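Local coordinates for protein aminotransferase (Psychrobacter arcticus 273-4, PDB 3IF2) that probably catalyses pyridoxal 5'-phosphate-dependent amino group transfer, possibly as a valine–pyruvate transaminase, at residues S86-I89 and D90-G94; E435-R438 and E439-N443; T152-Y155 and I156-D160. All blocks are in the same frame, centred on the assembly; numbering follows the deposited sequence.

Overall arrangement
The three contacts are local ones, each between neighbours one turn apart or round a bend. Along the chain, contact 1 comes first, on helix 86-100, then contact 3, in the loop between strands 142-149 and 168-170, and last contact 2, on helix 423-441. Contact 3 is the central one, its centre about 9 Å from that of the chain. Contacts 1 and 2 lie on opposite sides of the chain's centre, 54 Å apart between centres, and each is 30 Å from contact 3. None touches another. Contact 3 is part of the cofactor pocket, whereas the other two pack outer helices against strands, contact 1 against 109-112 and 285-288, contact 2 against 367-372.

Contact 1 of 3, residues S86-I89 and D90-G94; sequences SAFI and DALVG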
loop_
_atom_site.group_PDB
_atom_site.type_symbol
_atom_site.label_atom_id
_atom_site.label_comp_id
_atom_site.label_asym_id
_atom_site.label_seq_id
_atom_site.Cartn_x
_atom_site.Cartn_y
_atom_site.Cartn_z
ATOM N N SER A 86 -0.350 -5.889 15.584
ATOM C CA SER A 86 0.303 -6.676 16.665
ATOM C C SER A 86 -0.370 -8.022 16.979
ATOM O O SER A 86 0.319 -9.040 17.020
ATOM C CB SER A 86 0.345 -5.889 17.975
ATOM O OG SER A 86 0.983 -4.643 17.784
ATOM N N ALA A 87 -1.692 -8.005 17.187
ATOM C CA ALA A 87 -2.459 -9.198 17.559
ATOM C C ALA A 87 -2.340 -10.302 16.498
ATOM O O ALA A 87 -2.125 -11.476 16.837
ATOM C CB ALA A 87 -3.960 -8.852 17.855
ATOM N N PHE A 88 -2.449 -9.905 15.232
ATOM C CA PHE A 88 -2.308 -10.843 14.097
ATOM C C PHE A 88 -0.890 -11.458 14.023
ATOM O O PHE A 88 -0.759 -12.670 13.816
ATOM C CB PHE A 88 -2.697 -10.154 12.770
ATOM C CG PHE A 88 -2.786 -11.084 11.575
ATOM C CD1 PHE A 88 -3.520 -12.286 11.637
ATOM C CD2 PHE A 88 -2.239 -10.708 10.354
ATOM C CE1 PHE A 88 -3.656 -13.108 10.530
ATOM C CE2 PHE A 88 -2.366 -11.506 9.236
ATOM C CZ PHE A 88 -3.072 -12.721 9.308
ATOM N N ILE A 89 0.147 -10.634 14.215
ATOM C CA ILE A 89 1.527 -11.132 14.249
ATOM C C ILE A 89 1.722 -12.147 15.396
ATOM O O ILE A 89 2.320 -13.195 15.163
ATOM C CB ILE A 89 2.604 -9.961 14.324
ATOM C CG1 ILE A 89 2.698 -9.232 12.966
ATOM C CG2 ILE A 89 4.001 -10.480 14.773
ATOM C CD1 ILE A 89 3.444 -7.923 13.042
ATOM N N ASP A 90 1.229 -11.838 16.602
ATOM C CA ASP A 90 1.348 -12.765 17.758
ATOM C C ASP A 90 0.644 -14.094 17.477
ATOM O O ASP A 90 1.195 -15.151 17.779
ATOM C CB ASP A 90 0.800 -12.174 19.073
ATOM C CG ASP A 90 1.608 -11.001 19.595
ATOM O OD1 ASP A 90 2.856 -10.950 19.450
ATOM O OD2 ASP A 90 0.970 -10.117 20.198
ATOM N N ALA A 91 -0.555 -14.026 16.888
ATOM C CA ALA A 91 -1.309 -15.226 16.483
ATOM C C ALA A 91 -0.497 -16.076 15.486
ATOM O O ALA A 91 -0.379 -17.297 15.655
ATOM C CB ALA A 91 -2.645 -14.834 15.877
ATOM N N LEU A 92 0.068 -15.399 14.480
ATOM C CA LEU A 92 0.929 -16.027 13.461
ATOM C C LEU A 92 2.185 -16.675 14.069
ATOM O O LEU A 92 2.534 -17.796 13.693
ATOM C CB LEU A 92 1.299 -15.027 12.342
ATOM C CG LEU A 92 0.180 -14.611 11.365
ATOM C CD1 LEU A 92 0.602 -13.401 10.528
ATOM C CD2 LEU A 92 -0.261 -15.794 10.477
ATOM N N VAL A 93 2.824 -15.990 15.021
ATOM C CA VAL A 93 3.980 -16.532 15.762
ATOM C C VAL A 93 3.597 -17.864 16.408
ATOM O O VAL A 93 4.248 -18.881 16.171
ATOM C CB VAL A 93 4.491 -15.542 16.863
ATOM C CG1 VAL A 93 5.446 -16.225 17.837
ATOM C CG2 VAL A 93 5.145 -14.298 16.223
ATOM N N GLY A 94 2.529 -17.843 17.209
ATOM C CA GLY A 94 2.017 -19.051 17.867
ATOM C C GLY A 94 1.715 -20.173 16.883
ATOM O O GLY A 94 2.173 -21.309 17.059
HETATM O O HOH W 1 3.185 -8.664 17.899
#
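Leu92 lays its CD1 methyl over one face of the Phe88 ring, 3.9 Å from the ring centroid and only 15° off the normal, a CH-pi contact between residues four apart on helix 86-100. The methyl is displaced a little toward the rim, where CE2 of Phe88 is its nearest ring atom at 3.8 Å. The first torsions bring the two together: Phe88 carries CG anti to its own backbone N (chi1 -171°), which swings the ring along the helix toward Leu92, while Leu92 holds CG beside its N. Both side chains continue into the interior, where Ile286 of strand 285-288 touches both and the small residues Ala313 and Ala316 of helix 311-321 pack on the ring. Next to this pair round the helix, CG2 of Ile89 meets CG2 of Val93 at 4.2 Å, and both of these residues rest on Ile109 of strand 109-112.

Backbone bonds join each of these pairs, from Leu92 N to Phe88 O (2.9 Å) and from Val93 N to Ile89 O (2.8 Å). The outer side is polar. Ser86 O accepts the N-H of Asp90 at 3.0 Å, and also a hydrogen from a water at 3.0 Å. The same water donates to Asp90 OD1 at 2.8 Å, so it bridges the carboxylate to the carbonyl, two acceptors that could not bond directly.

The helix is therefore amphipathic at its start: hydrocarbon branches and an aromatic face seal it against the sheet and helix 311-321, while the exposed aspartate faces outward, the water linking its carboxylate to the Ser86 carbonyl and probably easing the repulsion between the two acceptors.

Contact 2 of 3, residues E435-R438 and E439-N443; sequences EVVR and ELYDN
The Tyr441 ring takes CG1 of Val437 at its edge, in the ring plane, with CE2 3.6 Å from that methyl; the guanidinium of Arg438 has CA of Glu435 on one face, 3.8 Å from its plane. Val437 and Tyr441 stand side by side and point the same way from helix 423-441, both packing on Phe372 of strand 367-372. With its CG beside the backbone N (chi1 -81°), the tyrosine carries its hydroxyl to Lys373 O, to which it is hydrogen-bonded. On a neighbouring side, Val436 CG1 lies 4.3 Å from Leu440 CD2, and Val436 also packs on Leu382 and Leu386 of helix 379-388.

Arg438 bends at its third torsion, and NH1 bonds to Ala351 O. Its NE is 5.7 Å from Asp442 OD2, too far for a salt bridge, although the Asp442 N-H bonds to Arg438 O at 2.9 Å and OD1 bonds to the Tyr355 hydroxyl.

The C-terminal helix is thus fastened by two kinds of chemistry: apolar branches press it onto strand and helix, while the tyrosine and aspartate reach loop residues and the arginine the end of helix 324-351, with the Arg438 and Asp442 charges probably attracting only weakly.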
loop_
_atom_site.group_PDB
_atom_site.type_symbol
_atom_site.label_atom_id
_atom_site.label_comp_id
_atom_site.label_asym_id
_atom_site.label_seq_id
_atom_site.Cartn_x
_atom_site.Cartn_y
_atom_site.Cartn_z
ATOM N N GLU A 435 -12.259 -24.922 -30.964
ATOM C CA GLU A 435 -12.625 -24.635 -32.355
ATOM C C GLU A 435 -11.531 -23.834 -33.054
ATOM O O GLU A 435 -11.032 -24.266 -34.094
ATOM C CB GLU A 435 -13.993 -23.935 -32.449
ATOM C CG GLU A 435 -15.177 -24.900 -32.190
ATOM C CD GLU A 435 -16.516 -24.206 -31.946
ATOM O OE1 GLU A 435 -16.542 -23.148 -31.268
ATOM O OE2 GLU A 435 -17.557 -24.744 -32.396
ATOM N N VAL A 436 -11.116 -22.728 -32.435
ATOM C CA VAL A 436 -10.079 -21.855 -33.011
ATOM C C VAL A 436 -8.748 -22.597 -33.253
ATOM O O VAL A 436 -8.203 -22.518 -34.369
ATOM C CB VAL A 436 -9.877 -20.562 -32.173
ATOM C CG1 VAL A 436 -8.679 -19.749 -32.671
ATOM C CG2 VAL A 436 -11.156 -19.716 -32.200
ATOM N N VAL A 437 -8.293 -23.351 -32.245
ATOM C CA VAL A 437 -7.015 -24.085 -32.311
ATOM C C VAL A 437 -7.041 -25.259 -33.291
ATOM O O VAL A 437 -6.080 -25.460 -34.033
ATOM C CB VAL A 437 -6.531 -24.546 -30.903
ATOM C CG1 VAL A 437 -5.339 -25.500 -31.005
ATOM C CG2 VAL A 437 -6.180 -23.330 -30.030
ATOM N N ARG A 438 -8.120 -26.040 -33.289
ATOM C CA ARG A 438 -8.248 -27.150 -34.242
ATOM C C ARG A 438 -8.213 -26.625 -35.676
ATOM O O ARG A 438 -7.505 -27.178 -36.510
ATOM C CB ARG A 438 -9.527 -27.960 -34.023
ATOM C CG ARG A 438 -9.506 -28.917 -32.819
ATOM C CD ARG A 438 -10.635 -29.975 -32.940
ATOM N NE ARG A 438 -11.943 -29.375 -33.213
ATOM C CZ ARG A 438 -12.778 -28.841 -32.313
ATOM N NH1 ARG A 438 -12.488 -28.806 -31.005
ATOM N NH2 ARG A 438 -13.930 -28.314 -32.741
ATOM N N GLU A 439 -8.953 -25.543 -35.928
ATOM C CA GLU A 439 -9.031 -24.890 -37.250
ATOM C C GLU A 439 -7.630 -24.444 -37.728
ATOM O O GLU A 439 -7.318 -24.580 -38.919
ATOM C CB GLU A 439 -10.049 -23.724 -37.192
ATOM C CG GLU A 439 -10.495 -23.093 -38.511
ATOM C CD GLU A 439 -9.481 -22.156 -39.153
ATOM O OE1 GLU A 439 -8.613 -21.578 -38.455
ATOM O OE2 GLU A 439 -9.561 -21.976 -40.382
ATOM N N LEU A 440 -6.811 -23.926 -36.801
ATOM C CA LEU A 440 -5.419 -23.516 -37.079
ATOM C C LEU A 440 -4.539 -24.710 -37.450
ATOM O O LEU A 440 -3.823 -24.652 -38.460
ATOM C CB LEU A 440 -4.783 -22.750 -35.893
ATOM C CG LEU A 440 -5.059 -21.246 -35.675
ATOM C CD1 LEU A 440 -6.440 -20.760 -36.180
ATOM C CD2 LEU A 440 -4.834 -20.884 -34.176
ATOM N N TYR A 441 -4.580 -25.772 -36.647
ATOM C CA TYR A 441 -3.797 -26.992 -36.942
ATOM C C TYR A 441 -4.223 -27.702 -38.237
ATOM O O TYR A 441 -3.385 -28.277 -38.929
ATOM C CB TYR A 441 -3.828 -28.004 -35.789
ATOM C CG TYR A 441 -2.865 -27.729 -34.647
ATOM C CD1 TYR A 441 -1.497 -27.985 -34.793
ATOM C CD2 TYR A 441 -3.320 -27.273 -33.400
ATOM C CE1 TYR A 441 -0.598 -27.764 -33.740
ATOM C CE2 TYR A 441 -2.425 -27.053 -32.335
ATOM C CZ TYR A 441 -1.071 -27.303 -32.519
ATOM O OH TYR A 441 -0.205 -27.103 -31.499
ATOM N N ASP A 442 -5.515 -27.650 -38.555
ATOM C CA ASP A 442 -6.064 -28.303 -39.759
ATOM C C ASP A 442 -5.655 -27.684 -41.101
ATOM O O ASP A 442 -5.882 -28.315 -42.114
ATOM C CB ASP A 442 -7.606 -28.416 -39.666
ATOM C CG ASP A 442 -8.084 -29.427 -38.598
ATOM O OD1 ASP A 442 -7.293 -30.302 -38.159
ATOM O OD2 ASP A 442 -9.282 -29.351 -38.208
ATOM N N ASN A 443 -5.072 -26.475 -41.110
ATOM C CA ASN A 443 -4.607 -25.784 -42.343
ATOM C C ASN A 443 -3.096 -25.444 -42.248
ATOM O O ASN A 443 -2.722 -24.511 -41.541
ATOM C CB ASN A 443 -5.431 -24.497 -42.576
ATOM C CG ASN A 443 -6.922 -24.671 -42.255
ATOM O OD1 ASN A 443 -7.533 -25.701 -42.557
ATOM N ND2 ASN A 443 -7.508 -23.653 -41.635
#

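Contact 3 of 3, residues T152-Y155 and I156-D160; sequences TPEY and IGYSD. With PLP (pyridoxal-5'-phosphate), chain C.
The contact is a type I beta turn in the cofactor pocket of a fold type I aminotransferase, closed by Tyr158 N bonding to Tyr155 O (3.2 Å) from above the carbonyl plane. The Tyr155 ring is held between two partners. Over one face lies pyridoxal 5'-phosphate, whose C3 is 3.6 Å from the ring plane; against the opposite face comes Gly157, its CA 3.7 Å from the ring centroid in a CH-pi contact. Lacking a side chain, the glycine can sit this close.

Tyr158 crosses the same ring at a right angle. The edge of Tyr155 points at the face of Tyr158 in a T-shaped stack, centroids 5.3 Å apart and planes at 89°, and Tyr155 CB sits over the Tyr158 ring centre. Having CG anti to the backbone N (chi1 -179°) sends the Tyr155 ring out toward the cofactor, with OH 3.1 Å from PLP C4A. Were Tyr155 replaced by an alanine, the cofactor face would probably lose its cover and the Tyr158 ring its edge-on partner, and both could shift.

The Tyr158 hydroxyl bonds to Asp245, itself hydrogen-bonded to PLP, so Tyr158 is a second-shell residue that probably helps position Asp245. Just before the turn in sequence, Glu154 OE1 takes the Ser213 hydroxyl and, by its anti lone pair, Tyr155 N at 2.9 Å.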
loop_
_atom_site.group_PDB
_atom_site.type_symbol
_atom_site.label_atom_id
_atom_site.label_comp_id
_atom_site.label_asym_id
_atom_site.label_seq_id
_atom_site.Cartn_x
_atom_site.Cartn_y
_atom_site.Cartn_z
ATOM N N THR A 152 11.803 -20.366 -15.026
ATOM C CA THR A 152 10.705 -19.632 -15.646
ATOM C C THR A 152 9.940 -20.695 -16.466
ATOM O O THR A 152 10.512 -21.737 -16.782
ATOM C CB THR A 152 11.208 -18.463 -16.507
ATOM O OG1 THR A 152 12.171 -18.944 -17.450
ATOM C CG2 THR A 152 11.867 -17.415 -15.639
ATOM N N PRO A 153 8.659 -20.463 -16.808
ATOM C CA PRO A 153 7.829 -19.303 -16.527
ATOM C C PRO A 153 7.613 -19.005 -15.037
ATOM O O PRO A 153 7.668 -19.908 -14.188
ATOM C CB PRO A 153 6.497 -19.616 -17.203
ATOM C CG PRO A 153 6.688 -20.857 -17.960
ATOM C CD PRO A 153 7.990 -21.445 -17.674
ATOM N N GLU A 154 7.456 -17.723 -14.741
ATOM C CA GLU A 154 7.207 -17.235 -13.392
ATOM C C GLU A 154 6.168 -16.138 -13.407
ATOM O O GLU A 154 5.743 -15.707 -14.471
ATOM C CB GLU A 154 8.517 -16.780 -12.718
ATOM C CG GLU A 154 9.107 -17.818 -11.757
ATOM C CD GLU A 154 8.306 -17.987 -10.458
ATOM O OE1 GLU A 154 7.230 -17.355 -10.317
ATOM O OE2 GLU A 154 8.761 -18.780 -9.590
ATOM N N TYR A 155 5.785 -15.698 -12.217
ATOM C CA TYR A 155 4.719 -14.724 -12.028
ATOM C C TYR A 155 4.886 -13.422 -12.803
ATOM O O TYR A 155 5.893 -12.727 -12.648
ATOM C CB TYR A 155 4.553 -14.445 -10.532
ATOM C CG TYR A 155 3.467 -13.460 -10.158
ATOM C CD1 TYR A 155 2.177 -13.547 -10.703
ATOM C CD2 TYR A 155 3.716 -12.468 -9.196
ATOM C CE1 TYR A 155 1.184 -12.616 -10.331
ATOM C CE2 TYR A 155 2.745 -11.565 -8.800
ATOM C CZ TYR A 155 1.484 -11.637 -9.356
ATOM O OH TYR A 155 0.577 -10.708 -8.945
ATOM N N ILE A 156 3.890 -13.123 -13.640
ATOM C CA ILE A 156 3.839 -11.897 -14.453
ATOM C C ILE A 156 4.027 -10.612 -13.615
ATOM O O ILE A 156 4.647 -9.652 -14.083
ATOM C CB ILE A 156 2.515 -11.845 -15.317
ATOM C CG1 ILE A 156 2.521 -10.715 -16.356
ATOM C CG2 ILE A 156 1.298 -11.744 -14.441
ATOM C CD1 ILE A 156 1.341 -10.773 -17.333
ATOM N N GLY A 157 3.501 -10.615 -12.394
ATOM C CA GLY A 157 3.581 -9.466 -11.467
ATOM C C GLY A 157 4.931 -9.078 -10.876
ATOM O O GLY A 157 5.050 -7.990 -10.289
ATOM N N TYR A 158 5.915 -9.968 -10.967
ATOM C CA TYR A 158 7.276 -9.643 -10.573
ATOM C C TYR A 158 7.923 -8.661 -11.551
ATOM O O TYR A 158 8.680 -7.810 -11.114
ATOM C CB TYR A 158 8.196 -10.880 -10.528
ATOM C CG TYR A 158 7.835 -11.992 -9.557
ATOM C CD1 TYR A 158 7.200 -11.747 -8.324
ATOM C CD2 TYR A 158 8.248 -13.292 -9.819
ATOM C CE1 TYR A 158 6.897 -12.803 -7.436
ATOM C CE2 TYR A 158 7.974 -14.336 -8.939
ATOM C CZ TYR A 158 7.290 -14.103 -7.765
ATOM O OH TYR A 158 7.036 -15.179 -6.938
ATOM N N SER A 159 7.610 -8.796 -12.846
ATOM C CA SER A 159 8.224 -8.039 -13.975
ATOM C C SER A 159 8.718 -6.612 -13.801
ATOM O O SER A 159 9.868 -6.314 -14.108
ATOM C CB SER A 159 7.260 -7.980 -15.171
ATOM O OG SER A 159 6.997 -9.257 -15.680
ATOM N N ASP A 160 7.838 -5.741 -13.322
ATOM C CA ASP A 160 8.095 -4.290 -13.353
ATOM C C ASP A 160 8.248 -3.571 -12.015
ATOM O O ASP A 160 8.199 -2.340 -11.990
ATOM C CB ASP A 160 6.948 -3.646 -14.174
ATOM C CG ASP A 160 6.847 -4.183 -15.632
ATOM O OD1 ASP A 160 7.841 -4.679 -16.221
ATOM O OD2 ASP A 160 5.745 -4.066 -16.210
HETATM N N1 PLP C . 2.140 -14.501 -5.806
HETATM C C2 PLP C . 1.563 -15.187 -6.853
HETATM C C2A PLP C . 2.235 -16.439 -7.318
HETATM C C3 PLP C . 0.367 -14.706 -7.434
HETATM O O3 PLP C . -0.243 -15.357 -8.473
HETATM C C4 PLP C . -0.215 -13.508 -6.956
HETATM C C4A PLP C . -1.334 -12.896 -7.791
HETATM O O4A PLP C . -2.390 -12.507 -7.276
HETATM C C5 PLP C . 0.411 -12.814 -5.868
HETATM C C6 PLP C . 1.593 -13.346 -5.318
HETATM C C5A PLP C . -0.113 -11.481 -5.297
HETATM O O4P PLP C . -1.081 -11.636 -4.281
HETATM P P PLP C . -1.507 -10.398 -3.353
HETATM O O1P PLP C . -0.850 -9.052 -3.539
HETATM O O2P PLP C . -1.165 -10.921 -1.998
HETATM O O3P PLP C . -2.960 -10.242 -3.570
#